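Local coordinates for dehydroquinate synthase (Thermus thermophilus, PDB 1UJN), which probably converts 3-deoxy-D-arabino-heptulosonate 7-phosphate into 3-dehydroquinate, with NAD(+) and a divalent zinc or cobalt ion as cofactors, in chorismate biosynthesis, at residues 245-259 with 274-286. Numbering follows the deposited sequence.
Sequences LPHGMAVAYGLLYAA and VRRLLLWLSPPPL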
# COMPACT_ATOMS: atom_id res chain seq x y z
N LEU A 245 -5.69 0.06 29.09
CA LEU A 245 -7.04 0.61 28.99
C LEU A 245 -7.59 0.42 27.57
O LEU A 245 -7.06 0.99 26.62
CB LEU A 245 -7.03 2.10 29.35
CG LEU A 245 -8.37 2.85 29.24
CD1 LEU A 245 -9.33 2.35 30.31
CD2 LEU A 245 -8.14 4.34 29.38
N PRO A 246 -8.66 -0.38 27.41
CA PRO A 246 -9.25 -0.62 26.09
C PRO A 246 -9.63 0.68 25.37
O PRO A 246 -10.08 1.64 26.00
CB PRO A 246 -10.48 -1.48 26.40
CG PRO A 246 -10.08 -2.20 27.66
CD PRO A 246 -9.40 -1.10 28.46
N HIS A 247 -9.46 0.71 24.05
CA HIS A 247 -9.76 1.89 23.26
C HIS A 247 -11.12 2.52 23.54
O HIS A 247 -11.22 3.73 23.75
CB HIS A 247 -9.67 1.57 21.77
CG HIS A 247 -9.90 2.76 20.89
ND1 HIS A 247 -8.99 3.79 20.79
CD2 HIS A 247 -10.93 3.08 20.08
CE1 HIS A 247 -9.47 4.71 19.96
NE2 HIS A 247 -10.64 4.30 19.51
N GLY A 248 -12.17 1.71 23.52
CA GLY A 248 -13.51 2.22 23.76
C GLY A 248 -13.68 2.87 25.12
O GLY A 248 -14.42 3.85 25.27
N MET A 249 -13.00 2.32 26.12
CA MET A 249 -13.08 2.87 27.46
C MET A 249 -12.39 4.22 27.49
O MET A 249 -12.89 5.17 28.09
CB MET A 249 -12.44 1.91 28.47
CG MET A 249 -13.10 0.54 28.51
SD MET A 249 -14.86 0.62 28.90
CE MET A 249 -15.25 -1.13 29.15
N ALA A 250 -11.25 4.31 26.81
CA ALA A 250 -10.49 5.55 26.74
C ALA A 250 -11.33 6.63 26.07
O ALA A 250 -11.32 7.79 26.48
CB ALA A 250 -9.20 5.33 25.98
N VAL A 251 -12.05 6.25 25.02
CA VAL A 251 -12.90 7.19 24.31
C VAL A 251 -13.98 7.72 25.24
O VAL A 251 -14.26 8.93 25.25
CB VAL A 251 -13.56 6.54 23.08
CG1 VAL A 251 -14.61 7.49 22.49
CG2 VAL A 251 -12.50 6.22 22.03
N ALA A 252 -14.59 6.84 26.02
CA ALA A 252 -15.64 7.24 26.94
C ALA A 252 -15.12 8.31 27.90
O ALA A 252 -15.79 9.31 28.16
CB ALA A 252 -16.15 6.04 27.72
N TYR A 253 -13.91 8.08 28.42
CA TYR A 253 -13.28 9.03 29.34
C TYR A 253 -13.01 10.35 28.61
O TYR A 253 -13.19 11.42 29.18
CB TYR A 253 -11.95 8.46 29.87
CG TYR A 253 -12.10 7.48 31.01
CD1 TYR A 253 -11.52 6.21 30.94
CD2 TYR A 253 -12.79 7.82 32.17
CE1 TYR A 253 -11.62 5.31 32.01
CE2 TYR A 253 -12.89 6.94 33.24
CZ TYR A 253 -12.30 5.69 33.15
OH TYR A 253 -12.37 4.83 34.23
N GLY A 254 -12.60 10.25 27.35
CA GLY A 254 -12.32 11.43 26.55
C GLY A 254 -13.58 12.22 26.26
O GLY A 254 -13.54 13.45 26.14
N LEU A 255 -14.70 11.52 26.14
CA LEU A 255 -15.98 12.17 25.87
C LEU A 255 -16.41 13.03 27.05
O LEU A 255 -17.00 14.10 26.88
CB LEU A 255 -17.06 11.13 25.58
CG LEU A 255 -16.86 10.37 24.26
CD1 LEU A 255 -17.97 9.35 24.08
CD2 LEU A 255 -16.85 11.36 23.11
N LEU A 256 -16.12 12.56 28.26
CA LEU A 256 -16.47 13.33 29.46
C LEU A 256 -15.64 14.61 29.46
O LEU A 256 -16.15 15.70 29.75
CB LEU A 256 -16.17 12.52 30.72
CG LEU A 256 -16.43 13.26 32.04
CD1 LEU A 256 -17.90 13.64 32.13
CD2 LEU A 256 -16.04 12.37 33.21
N TYR A 257 -14.36 14.49 29.10
CA TYR A 257 -13.48 15.65 29.07
C TYR A 257 -13.97 16.65 28.02
O TYR A 257 -14.02 17.85 28.28
CB TYR A 257 -12.05 15.22 28.75
CG TYR A 257 -11.03 16.33 28.94
CD1 TYR A 257 -10.73 16.81 30.21
CD2 TYR A 257 -10.37 16.88 27.85
CE1 TYR A 257 -9.78 17.83 30.39
CE2 TYR A 257 -9.42 17.90 28.01
CZ TYR A 257 -9.14 18.37 29.29
OH TYR A 257 -8.21 19.37 29.45
N ALA A 258 -14.32 16.14 26.85
CA ALA A 258 -14.81 16.98 25.76
C ALA A 258 -16.06 17.73 26.21
O ALA A 258 -16.22 18.93 25.93
CB ALA A 258 -15.13 16.13 24.53
N ALA A 259 -16.95 17.02 26.90
CA ALA A 259 -18.17 17.62 27.40
C ALA A 259 -17.85 18.77 28.36
O ALA A 259 -18.52 19.80 28.35
CB ALA A 259 -19.03 16.57 28.10
N VAL A 274 -23.36 11.79 28.99
CA VAL A 274 -22.06 11.15 29.15
C VAL A 274 -21.93 10.46 30.51
O VAL A 274 -21.31 9.40 30.61
CB VAL A 274 -20.91 12.16 28.97
CG1 VAL A 274 -19.56 11.47 29.17
CG2 VAL A 274 -20.98 12.76 27.56
N ARG A 275 -22.51 11.04 31.56
CA ARG A 275 -22.43 10.41 32.87
C ARG A 275 -23.17 9.08 32.79
O ARG A 275 -22.67 8.06 33.28
CB ARG A 275 -23.07 11.29 33.95
CG ARG A 275 -22.37 12.61 34.21
CD ARG A 275 -22.73 13.17 35.58
NE ARG A 275 -22.28 14.54 35.78
CZ ARG A 275 -22.97 15.62 35.42
NH1 ARG A 275 -24.16 15.49 34.85
NH2 ARG A 275 -22.47 16.82 35.63
N ARG A 276 -24.35 9.09 32.17
CA ARG A 276 -25.14 7.88 32.00
C ARG A 276 -24.31 6.82 31.29
O ARG A 276 -24.25 5.67 31.72
CB ARG A 276 -26.39 8.16 31.16
CG ARG A 276 -27.64 8.49 31.96
CD ARG A 276 -28.90 8.31 31.12
NE ARG A 276 -29.02 9.29 30.04
CZ ARG A 276 -29.20 10.60 30.22
NH1 ARG A 276 -29.29 11.10 31.45
NH2 ARG A 276 -29.30 11.40 29.18
N LEU A 277 -23.66 7.23 30.20
CA LEU A 277 -22.82 6.34 29.41
C LEU A 277 -21.76 5.66 30.27
O LEU A 277 -21.56 4.44 30.19
CB LEU A 277 -22.13 7.12 28.30
CG LEU A 277 -21.07 6.35 27.49
CD1 LEU A 277 -21.76 5.29 26.65
CD2 LEU A 277 -20.29 7.30 26.60
N LEU A 278 -21.08 6.45 31.10
CA LEU A 278 -20.02 5.95 31.97
C LEU A 278 -20.50 4.99 33.06
O LEU A 278 -19.78 4.06 33.41
CB LEU A 278 -19.27 7.12 32.60
CG LEU A 278 -18.42 7.94 31.62
CD1 LEU A 278 -17.94 9.22 32.29
CD2 LEU A 278 -17.24 7.10 31.15
N LEU A 279 -21.69 5.22 33.60
CA LEU A 279 -22.22 4.34 34.63
C LEU A 279 -22.61 3.00 34.02
O LEU A 279 -22.35 1.94 34.59
CB LEU A 279 -23.44 4.97 35.30
CG LEU A 279 -23.16 6.20 36.17
CD1 LEU A 279 -24.45 6.65 36.84
CD2 LEU A 279 -22.12 5.85 37.22
N TRP A 280 -23.22 3.06 32.85
CA TRP A 280 -23.63 1.86 32.12
C TRP A 280 -22.40 1.10 31.64
O TRP A 280 -22.36 -0.13 31.67
CB TRP A 280 -24.48 2.28 30.92
CG TRP A 280 -24.77 1.18 29.96
CD1 TRP A 280 -25.71 0.20 30.08
CD2 TRP A 280 -24.13 0.97 28.69
NE1 TRP A 280 -25.70 -0.61 28.97
CE2 TRP A 280 -24.73 -0.16 28.10
CE3 TRP A 280 -23.10 1.63 28.00
CZ2 TRP A 280 -24.35 -0.65 26.85
CZ3 TRP A 280 -22.71 1.14 26.76
CH2 TRP A 280 -23.34 0.01 26.20
N LEU A 281 -21.38 1.84 31.22
CA LEU A 281 -20.15 1.25 30.71
C LEU A 281 -19.28 0.57 31.76
O LEU A 281 -18.70 -0.49 31.51
CB LEU A 281 -19.33 2.32 29.98
CG LEU A 281 -18.13 1.87 29.17
CD1 LEU A 281 -18.59 0.97 28.03
CD2 LEU A 281 -17.39 3.08 28.62
N SER A 282 -19.18 1.19 32.94
CA SER A 282 -18.36 0.66 34.03
C SER A 282 -16.92 0.49 33.56
O SER A 282 -16.36 -0.61 33.61
CB SER A 282 -18.90 -0.68 34.53
OG SER A 282 -20.11 -0.50 35.25
N PRO A 283 -16.29 1.59 33.11
CA PRO A 283 -14.90 1.55 32.64
C PRO A 283 -13.93 1.22 33.77
O PRO A 283 -14.21 1.49 34.93
CB PRO A 283 -14.69 2.96 32.09
CG PRO A 283 -15.53 3.79 33.01
CD PRO A 283 -16.80 2.97 33.10
N PRO A 284 -12.78 0.63 33.44
CA PRO A 284 -11.82 0.30 34.50
C PRO A 284 -11.23 1.57 35.12
O PRO A 284 -10.93 2.53 34.40
CB PRO A 284 -10.77 -0.54 33.78
CG PRO A 284 -10.80 0.01 32.38
CD PRO A 284 -12.28 0.19 32.12
N PRO A 285 -11.08 1.59 36.45
CA PRO A 285 -10.52 2.75 37.16
C PRO A 285 -9.16 3.14 36.61
O PRO A 285 -8.37 2.29 36.21
CB PRO A 285 -10.46 2.26 38.60
CG PRO A 285 -11.67 1.38 38.69
CD PRO A 285 -11.57 0.58 37.41
N LEU A 286 -8.89 4.44 36.60
CA LEU A 286 -7.63 4.97 36.09
C LEU A 286 -6.58 5.20 37.16
O LEU A 286 -6.90 5.36 38.34
CB LEU A 286 -7.89 6.30 35.37
CG LEU A 286 -8.85 6.29 34.18
CD1 LEU A 286 -9.08 7.72 33.69
CD2 LEU A 286 -8.27 5.41 33.08
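L286 comes down on one face of the Y253 ring where an antiparallel helix pair of the largely helical C-terminal domain of dehydroquinate synthase is extended by the proline-rich segment 283-286. Helix segments 247-259 and 274-281 run at 157° with axes 9.8 Å apart; beyond S282, of positive phi, residues 283-286 wrap round the Y253 side chain, P284 O at the ring edge and L286 over a face. L286 lays CD1 over the middle of that face, 3.7 Å from the centroid, a CH-pi contact, and its CD2 reaches the CE1 corner. The phenol OH of Y253 donates to P284 O at 2.7 Å, that oxygen lying in the ring plane while the donor stands well above the carbonyl plane. A phenylalanine in place of Y253 would probably leave P284 O without this donor and the proline segment less firmly held. M249, its chain bent at chi2 (-57°), sets SD 3.5 Å from L281 CG, while its CG packs on P284 CD. Farther along the helices, V274 CG1, anti to its own N (chi1 179°), points at the backbone of L256, 3.6 Å from CA, and L256 CD2 meets L278 CD1. L341 and W337 of helix 327-342 also pack on L256. The same helix as Y253 starts at H247, a predicted zinc ligand. Small A252 allows the closest approach of the helices' side chains: its CB lies 3.3 Å from L281 CD2, a short carbon-carbon approach.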